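Local coordinates for De novo designed switch protein caging a hemagglutinin binder (sCageHA267_1S) (Synthetic construct, PDB 7CBC), which probably acts as a biosensor switch, a designed helical-bundle cage that holds a small hemagglutinin-binding domain in a closed state, at residues Gln34-Glu39 / Lys58-Lys63; Ser197-Glu202 / Ala283-Ser288. All blocks are in the same frame, centred on the assembly; numbering follows the deposited sequence.

Interaction 1: Gln34-Glu39 / Lys58-Lys63; sequences QELNLE and KEVKDK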
ATOM      1  N   GLN A  34     -11.501   5.912  -8.363  1.00 34.41           N
ATOM      2  CA  GLN A  34     -12.767   5.189  -8.441  1.00 34.31           C
ATOM      3  C   GLN A  34     -13.944   6.149  -8.476  1.00 33.94           C
ATOM      4  O   GLN A  34     -14.901   5.954  -9.239  1.00 36.10           O
ATOM      5  CB  GLN A  34     -12.900   4.246  -7.245  1.00 35.02           C
ATOM      6  CG  GLN A  34     -14.192   3.459  -7.222  1.00 33.16           C
ATOM      7  CD  GLN A  34     -14.238   2.407  -8.304  1.00 35.03           C
ATOM      8  OE1 GLN A  34     -13.353   2.334  -9.163  1.00 38.55           O
ATOM      9  NE2 GLN A  34     -15.257   1.562  -8.257  1.00 34.76           N
ATOM     10  N   GLU A  35     -13.893   7.182  -7.638  1.00 33.51           N
ATOM     11  CA  GLU A  35     -14.944   8.188  -7.606  1.00 37.70           C
ATOM     12  C   GLU A  35     -15.138   8.822  -8.979  1.00 36.57           C
ATOM     13  O   GLU A  35     -16.276   9.039  -9.419  1.00 37.04           O
ATOM     14  CB  GLU A  35     -14.593   9.236  -6.549  1.00 38.03           C
ATOM     15  CG  GLU A  35     -15.728  10.148  -6.187  1.00 45.46           C
ATOM     16  CD  GLU A  35     -15.416  11.040  -5.009  1.00 48.39           C
ATOM     17  OE1 GLU A  35     -14.363  10.836  -4.334  1.00 43.04           O
ATOM     18  OE2 GLU A  35     -16.245  11.944  -4.761  1.00 46.43           O
ATOM     19  N   LEU A  36     -14.032   9.087  -9.686  1.00 33.61           N
ATOM     20  CA  LEU A  36     -14.108   9.601 -11.052  1.00 36.86           C
ATOM     21  C   LEU A  36     -14.686   8.571 -12.011  1.00 39.39           C
ATOM     22  O   LEU A  36     -15.510   8.905 -12.871  1.00 32.06           O
ATOM     23  CB  LEU A  36     -12.729  10.036 -11.540  1.00 34.63           C
ATOM     24  CG  LEU A  36     -12.049  11.183 -10.816  1.00 38.11           C
ATOM     25  CD1 LEU A  36     -10.825  11.600 -11.618  1.00 35.70           C
ATOM     26  CD2 LEU A  36     -13.028  12.348 -10.651  1.00 44.99           C
ATOM     27  N   ASN A  37     -14.229   7.320 -11.919  1.00 33.57           N
ATOM     28  CA  ASN A  37     -14.734   6.316 -12.848  1.00 33.72           C
ATOM     29  C   ASN A  37     -16.244   6.147 -12.714  1.00 39.17           C
ATOM     30  O   ASN A  37     -16.958   6.070 -13.724  1.00 35.87           O
ATOM     31  CB  ASN A  37     -14.018   4.985 -12.648  1.00 29.33           C
ATOM     32  CG  ASN A  37     -14.338   3.989 -13.747  1.00 48.09           C
ATOM     33  OD1 ASN A  37     -13.758   4.033 -14.835  1.00 48.87           O
ATOM     34  ND2 ASN A  37     -15.279   3.091 -13.475  1.00 49.70           N
ATOM     35  N   LEU A  38     -16.754   6.103 -11.482  1.00 34.43           N
ATOM     36  CA  LEU A  38     -18.194   5.956 -11.314  1.00 37.22           C
ATOM     37  C   LEU A  38     -18.928   7.144 -11.911  1.00 39.77           C
ATOM     38  O   LEU A  38     -19.931   6.974 -12.617  1.00 39.13           O
ATOM     39  CB  LEU A  38     -18.544   5.784  -9.840  1.00 34.25           C
ATOM     40  CG  LEU A  38     -18.043   4.460  -9.254  1.00 42.56           C
ATOM     41  CD1 LEU A  38     -18.632   4.245  -7.875  1.00 41.99           C
ATOM     42  CD2 LEU A  38     -18.374   3.286 -10.180  1.00 38.37           C
ATOM     43  N   GLU A  39     -18.428   8.354 -11.656  1.00 39.59           N
ATOM     44  CA  GLU A  39     -19.024   9.553 -12.228  1.00 41.48           C
ATOM     45  C   GLU A  39     -19.002   9.516 -13.749  1.00 44.81           C
ATOM     46  O   GLU A  39     -19.970   9.923 -14.401  1.00 42.85           O
ATOM     47  CB  GLU A  39     -18.292  10.789 -11.719  1.00 42.53           C
ATOM     48  CG  GLU A  39     -18.535  11.081 -10.258  1.00 48.72           C
ATOM     49  CD  GLU A  39     -19.574  12.160 -10.073  1.00 56.84           C
ATOM     50  OE1 GLU A  39     -19.692  13.024 -10.972  1.00 61.18           O
ATOM     51  OE2 GLU A  39     -20.276  12.142  -9.038  1.00 63.55           O
ATOM     52  N   LYS A  58     -11.891  13.851 -21.977  1.00 48.04           N
ATOM     53  CA  LYS A  58     -10.614  14.538 -21.796  1.00 47.51           C
ATOM     54  C   LYS A  58     -10.453  15.045 -20.365  1.00 46.44           C
ATOM     55  O   LYS A  58      -9.361  14.956 -19.783  1.00 43.92           O
ATOM     56  CB  LYS A  58     -10.488  15.704 -22.779  1.00 49.72           C
ATOM     57  CG  LYS A  58      -9.154  16.462 -22.662  1.00 48.95           C
ATOM     58  CD  LYS A  58      -9.224  17.875 -23.236  1.00 54.79           C
ATOM     59  CE  LYS A  58     -10.170  17.944 -24.440  1.00 58.70           C
ATOM     60  NZ  LYS A  58     -10.005  19.162 -25.292  1.00 59.68           N
ATOM     61  N   GLU A  59     -11.529  15.578 -19.780  1.00 39.83           N
ATOM     62  CA  GLU A  59     -11.420  16.173 -18.460  1.00 45.49           C
ATOM     63  C   GLU A  59     -11.243  15.113 -17.376  1.00 45.24           C
ATOM     64  O   GLU A  59     -10.544  15.359 -16.396  1.00 37.55           O
ATOM     65  CB  GLU A  59     -12.640  17.045 -18.165  1.00 49.02           C
ATOM     66  CG  GLU A  59     -12.449  17.984 -16.974  1.00 54.33           C
ATOM     67  CD  GLU A  59     -13.457  17.746 -15.855  1.00 62.20           C
ATOM     68  OE1 GLU A  59     -14.294  16.823 -15.984  1.00 56.76           O
ATOM     69  OE2 GLU A  59     -13.407  18.480 -14.837  1.00 65.98           O
ATOM     70  N   VAL A  60     -11.858  13.940 -17.522  1.00 39.50           N
ATOM     71  CA  VAL A  60     -11.589  12.903 -16.537  1.00 39.83           C
ATOM     72  C   VAL A  60     -10.206  12.307 -16.775  1.00 42.29           C
ATOM     73  O   VAL A  60      -9.527  11.903 -15.824  1.00 39.07           O
ATOM     74  CB  VAL A  60     -12.693  11.831 -16.547  1.00 40.01           C
ATOM     75  CG1 VAL A  60     -12.711  11.098 -17.863  1.00 44.88           C
ATOM     76  CG2 VAL A  60     -12.527  10.855 -15.397  1.00 31.87           C
ATOM     77  N   LYS A  61      -9.736  12.274 -18.023  1.00 39.44           N
ATOM     78  CA  LYS A  61      -8.355  11.867 -18.256  1.00 38.40           C
ATOM     79  C   LYS A  61      -7.394  12.801 -17.538  1.00 42.38           C
ATOM     80  O   LYS A  61      -6.591  12.365 -16.703  1.00 39.55           O
ATOM     81  CB  LYS A  61      -8.055  11.819 -19.752  1.00 39.76           C
ATOM     82  CG  LYS A  61      -8.536  10.544 -20.421  1.00 44.53           C
ATOM     83  CD  LYS A  61      -8.080  10.469 -21.865  1.00 45.55           C
ATOM     84  CE  LYS A  61      -8.562   9.190 -22.530  1.00 46.54           C
ATOM     85  NZ  LYS A  61      -8.361   9.233 -24.012  1.00 44.53           N
ATOM     86  N   ASP A  62      -7.475  14.099 -17.833  1.00 39.63           N
ATOM     87  CA  ASP A  62      -6.589  15.051 -17.170  1.00 38.54           C
ATOM     88  C   ASP A  62      -6.735  14.979 -15.654  1.00 38.99           C
ATOM     89  O   ASP A  62      -5.736  15.033 -14.931  1.00 35.01           O
ATOM     90  CB  ASP A  62      -6.855  16.470 -17.673  1.00 43.82           C
ATOM     91  CG  ASP A  62      -6.554  16.634 -19.161  1.00 49.70           C
ATOM     92  OD1 ASP A  62      -5.680  15.896 -19.677  1.00 47.90           O
ATOM     93  OD2 ASP A  62      -7.193  17.499 -19.813  1.00 50.53           O
ATOM     94  N   LYS A  63      -7.963  14.827 -15.146  1.00 39.96           N
ATOM     95  CA  LYS A  63      -8.130  14.750 -13.697  1.00 35.61           C
ATOM     96  C   LYS A  63      -7.468  13.494 -13.133  1.00 37.73           C
ATOM     97  O   LYS A  63      -6.847  13.541 -12.064  1.00 38.00           O
ATOM     98  CB  LYS A  63      -9.613  14.795 -13.325  1.00 38.51           C
ATOM     99  CG  LYS A  63      -9.923  15.548 -12.016  1.00 44.48           C
ATOM    100  CD  LYS A  63      -9.429  14.804 -10.753  1.00 47.58           C
ATOM    101  CE  LYS A  63      -9.569  15.645  -9.462  1.00 41.61           C
ATOM    102  NZ  LYS A  63      -9.513  14.851  -8.175  1.00 42.43           N
TER

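Interaction 2: Ser197-Glu202 / Ala283-Ser288; sequences SELARE and AEFGYS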
ATOM      1  N   SER A 197      25.707 -11.541  18.605  1.00 29.71           N
ATOM      2  CA  SER A 197      25.117 -12.323  17.529  1.00 29.02           C
ATOM      3  C   SER A 197      23.683 -12.710  17.856  1.00 33.25           C
ATOM      4  O   SER A 197      22.799 -12.614  16.994  1.00 30.33           O
ATOM      5  CB  SER A 197      25.958 -13.570  17.248  1.00 37.95           C
ATOM      6  OG  SER A 197      27.100 -13.244  16.473  1.00 38.85           O
ATOM      7  N   GLU A 198      23.423 -13.136  19.092  1.00 26.88           N
ATOM      8  CA  GLU A 198      22.053 -13.481  19.449  1.00 27.81           C
ATOM      9  C   GLU A 198      21.156 -12.248  19.451  1.00 30.28           C
ATOM     10  O   GLU A 198      19.988 -12.330  19.041  1.00 28.64           O
ATOM     11  CB  GLU A 198      22.013 -14.200  20.793  1.00 32.95           C
ATOM     12  CG  GLU A 198      22.207 -15.723  20.684  1.00 39.93           C
ATOM     13  CD  GLU A 198      21.111 -16.404  19.848  1.00 44.49           C
ATOM     14  OE1 GLU A 198      19.946 -15.941  19.877  1.00 42.28           O
ATOM     15  OE2 GLU A 198      21.415 -17.402  19.151  1.00 51.49           O
ATOM     16  N   LEU A 199      21.683 -11.087  19.877  1.00 24.49           N
ATOM     17  CA  LEU A 199      20.906  -9.854  19.744  1.00 26.27           C
ATOM     18  C   LEU A 199      20.562  -9.582  18.286  1.00 26.64           C
ATOM     19  O   LEU A 199      19.413  -9.261  17.962  1.00 23.23           O
ATOM     20  CB  LEU A 199      21.658  -8.664  20.334  1.00 29.98           C
ATOM     21  CG  LEU A 199      20.809  -7.383  20.393  1.00 28.32           C
ATOM     22  CD1 LEU A 199      19.479  -7.662  21.059  1.00 30.38           C
ATOM     23  CD2 LEU A 199      21.524  -6.260  21.139  1.00 27.38           C
ATOM     24  N   ALA A 200      21.544  -9.729  17.393  1.00 24.93           N
ATOM     25  CA  ALA A 200      21.309  -9.493  15.976  1.00 28.32           C
ATOM     26  C   ALA A 200      20.258 -10.445  15.414  1.00 29.31           C
ATOM     27  O   ALA A 200      19.401 -10.024  14.624  1.00 29.08           O
ATOM     28  CB  ALA A 200      22.623  -9.604  15.203  1.00 23.83           C
ATOM     29  N   ARG A 201      20.307 -11.732  15.796  1.00 27.19           N
ATOM     30  CA  ARG A 201      19.252 -12.661  15.392  1.00 28.50           C
ATOM     31  C   ARG A 201      17.890 -12.205  15.895  1.00 29.09           C
ATOM     32  O   ARG A 201      16.884 -12.307  15.173  1.00 28.43           O
ATOM     33  CB  ARG A 201      19.535 -14.073  15.902  1.00 30.95           C
ATOM     34  CG  ARG A 201      20.817 -14.732  15.401  1.00 38.43           C
ATOM     35  CD  ARG A 201      21.088 -16.088  16.126  1.00 38.35           C
ATOM     36  NE  ARG A 201      22.395 -16.686  15.806  1.00 43.06           N
ATOM     37  CZ  ARG A 201      23.476 -16.632  16.595  1.00 45.94           C
ATOM     38  NH1 ARG A 201      23.436 -16.013  17.769  1.00 40.79           N
ATOM     39  NH2 ARG A 201      24.613 -17.204  16.215  1.00 48.61           N
ATOM     40  N   GLU A 202      17.838 -11.713  17.138  1.00 23.00           N
ATOM     41  CA  GLU A 202      16.605 -11.172  17.709  1.00 24.03           C
ATOM     42  C   GLU A 202      16.111  -9.967  16.915  1.00 30.85           C
ATOM     43  O   GLU A 202      14.917  -9.855  16.608  1.00 24.96           O
ATOM     44  CB  GLU A 202      16.835 -10.789  19.178  1.00 29.94           C
ATOM     45  CG  GLU A 202      16.757 -11.985  20.147  1.00 24.39           C
ATOM     46  CD  GLU A 202      17.562 -11.804  21.433  1.00 31.34           C
ATOM     47  OE1 GLU A 202      17.980 -10.662  21.755  1.00 25.48           O
ATOM     48  OE2 GLU A 202      17.757 -12.831  22.128  1.00 28.72           O
ATOM     49  N   ALA A 283       8.832  -4.230  24.193  1.00 35.07           N
ATOM     50  CA  ALA A 283       8.780  -4.823  25.522  1.00 35.47           C
ATOM     51  C   ALA A 283       9.615  -6.095  25.579  1.00 35.37           C
ATOM     52  O   ALA A 283      10.288  -6.359  26.582  1.00 39.02           O
ATOM     53  CB  ALA A 283       7.330  -5.098  25.910  1.00 37.51           C
ATOM     54  N   GLU A 284       9.602  -6.881  24.503  1.00 34.08           N
ATOM     55  CA  GLU A 284      10.402  -8.096  24.463  1.00 38.05           C
ATOM     56  C   GLU A 284      11.888  -7.776  24.465  1.00 40.48           C
ATOM     57  O   GLU A 284      12.683  -8.518  25.055  1.00 41.98           O
ATOM     58  CB  GLU A 284      10.009  -8.946  23.251  1.00 38.30           C
ATOM     59  CG  GLU A 284       8.806  -9.850  23.520  1.00 45.39           C
ATOM     60  CD  GLU A 284       8.092 -10.328  22.251  1.00 50.17           C
ATOM     61  OE1 GLU A 284       8.545 -10.007  21.128  1.00 49.14           O
ATOM     62  OE2 GLU A 284       7.060 -11.027  22.384  1.00 56.01           O
ATOM     63  N   PHE A 285      12.285  -6.660  23.868  1.00 37.28           N
ATOM     64  CA  PHE A 285      13.660  -6.222  24.048  1.00 34.33           C
ATOM     65  C   PHE A 285      13.922  -5.596  25.418  1.00 35.49           C
ATOM     66  O   PHE A 285      15.043  -5.150  25.659  1.00 31.66           O
ATOM     67  CB  PHE A 285      14.052  -5.233  22.948  1.00 36.95           C
ATOM     68  CG  PHE A 285      14.210  -5.863  21.594  1.00 37.59           C
ATOM     69  CD1 PHE A 285      15.303  -6.672  21.317  1.00 36.40           C
ATOM     70  CD2 PHE A 285      13.276  -5.646  20.601  1.00 38.66           C
ATOM     71  CE1 PHE A 285      15.468  -7.254  20.082  1.00 31.74           C
ATOM     72  CE2 PHE A 285      13.433  -6.233  19.349  1.00 38.13           C
ATOM     73  CZ  PHE A 285      14.538  -7.047  19.098  1.00 33.62           C
ATOM     74  N   GLY A 286      12.937  -5.535  26.310  1.00 34.37           N
ATOM     75  CA  GLY A 286      13.177  -5.041  27.653  1.00 36.69           C
ATOM     76  C   GLY A 286      13.033  -3.547  27.857  1.00 39.25           C
ATOM     77  O   GLY A 286      13.498  -3.028  28.885  1.00 30.14           O
ATOM     78  N   TYR A 287      12.419  -2.841  26.913  1.00 32.30           N
ATOM     79  CA  TYR A 287      12.148  -1.418  27.067  1.00 35.38           C
ATOM     80  C   TYR A 287      11.265  -1.164  28.285  1.00 37.40           C
ATOM     81  O   TYR A 287      10.370  -1.953  28.600  1.00 38.06           O
ATOM     82  CB  TYR A 287      11.426  -0.871  25.821  1.00 36.38           C
ATOM     83  CG  TYR A 287      12.293  -0.528  24.615  1.00 37.05           C
ATOM     84  CD1 TYR A 287      13.169  -1.459  24.057  1.00 38.72           C
ATOM     85  CD2 TYR A 287      12.207   0.726  24.018  1.00 37.26           C
ATOM     86  CE1 TYR A 287      13.949  -1.133  22.935  1.00 44.08           C
ATOM     87  CE2 TYR A 287      12.981   1.063  22.905  1.00 37.47           C
ATOM     88  CZ  TYR A 287      13.842   0.136  22.361  1.00 42.09           C
ATOM     89  OH  TYR A 287      14.586   0.486  21.247  1.00 39.80           O
ATOM     90  N   SER A 288      11.504  -0.033  28.950  1.00 34.65           N
ATOM     91  CA  SER A 288      10.596   0.495  29.957  1.00 33.05           C
ATOM     92  C   SER A 288       9.450   1.248  29.286  1.00 39.71           C
ATOM     93  O   SER A 288       9.523   1.609  28.111  1.00 38.66           O
ATOM     94  CB  SER A 288      11.330   1.436  30.899  1.00 35.88           C
ATOM     95  OG  SER A 288      11.753   2.593  30.191  1.00 36.80           O
TER

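Interaction 1: Gln34-Glu39 / Lys58-Lys63
L36 reaches from helix 3-46 into the notch between V60 and K63 of helix 50-93, and it supplies every contact between these two helical turns. The backbones come closest at L36 and V60, whose CA atoms are 6.9 Å apart, and about 155 Å² is buried in all. The well-packed part, judged by burial, is the pair with V60, which is itself buried. CB of L36 sits 3.9 Å from CG2 of V60; this methyl lies anti to the backbone N of V60 and points across the gap. Further out, CD1 of L36 lies on the aliphatic stem of K63, 3.6 Å from CD and 3.8 Å from CB, so the shorter approach falls on the exposed side. The L36 side chain crosses that stem at about a right angle, and the bend of the lysine at chi2 (-70°) keeps CB, CG and CD all against the one methyl. The two helices follow each other in the chain as a helical hairpin, joined through the turn after residue 46, and form a neighbouring pair in the six-helix bundle of the cage. L36 extends the same seam along helix 50-93 by touching S64 and I67. Another side of its own helical turn is buried against other helices, with Q34 NE2 hydrogen-bonded to N232 OD1 and S259 OG. The outer margin is the solvent side: K63 is exposed and gives carbon rather than charge to the contact, with no hydrogen bond or salt bridge spanning the two turns.

Interaction 2: Ser197-Glu202 / Ala283-Ser288
The nearest CA atoms, those of E202 in helix 195-239 and F285 just past the end of helix 274-284, are 8.6 Å apart, so the F285 ring has to span most of the gap. Only 113 Å² is buried. The ring meets the helix through CE1 and CZ: CE1 stands 3.9 Å from CB of E202, while CZ is 3.8 Å from the backbone O of E202, which lies at the ring edge, near its plane. L199 completes the contact from one turn earlier. With its CG anti to the backbone N (chi1 -172°), CD1 comes to 4.1 Å from CE1 of F285, approaching the ring obliquely. No hydrogen bond crosses between the two segments. M1 touches F285 too, and Y287 makes a cation-pi contact with R6. Were F285 replaced by an alanine, L199 CD1 and E202 CB would probably lose the ring they rest against, opening a gap between the small domain and the bundle. Behind the ring, G286 takes a positive phi (88°) and its N bonds to A283 O at 2.8 Å; S288 then caps the following helix. This is a Schellman motif followed by an N-cap, the short link between helices 274-284 and 289-298 in a small helical domain packed against the flank of a long bundle, near one end.

How the interactions relate
The two contacts lie on opposite sides of the chain's centre, with their own centres 50 Å apart and nearest atoms about 38 Å apart, so neither touches the other. They come in series: interaction 1 joins helices 3-46 and 50-93 early in the chain, and interaction 2 pairs helix 195-239 with the turn after helix 274-284. No helix supplies segments to both, yet helix 195-239 links the two regions, since L228, N232 and L235 touch segment 34-39 while its first turns receive F285. Interaction 1 therefore belongs to the packing of the cage itself, whereas interaction 2 joins the cage to the C-terminal small domain, probably the caged binder.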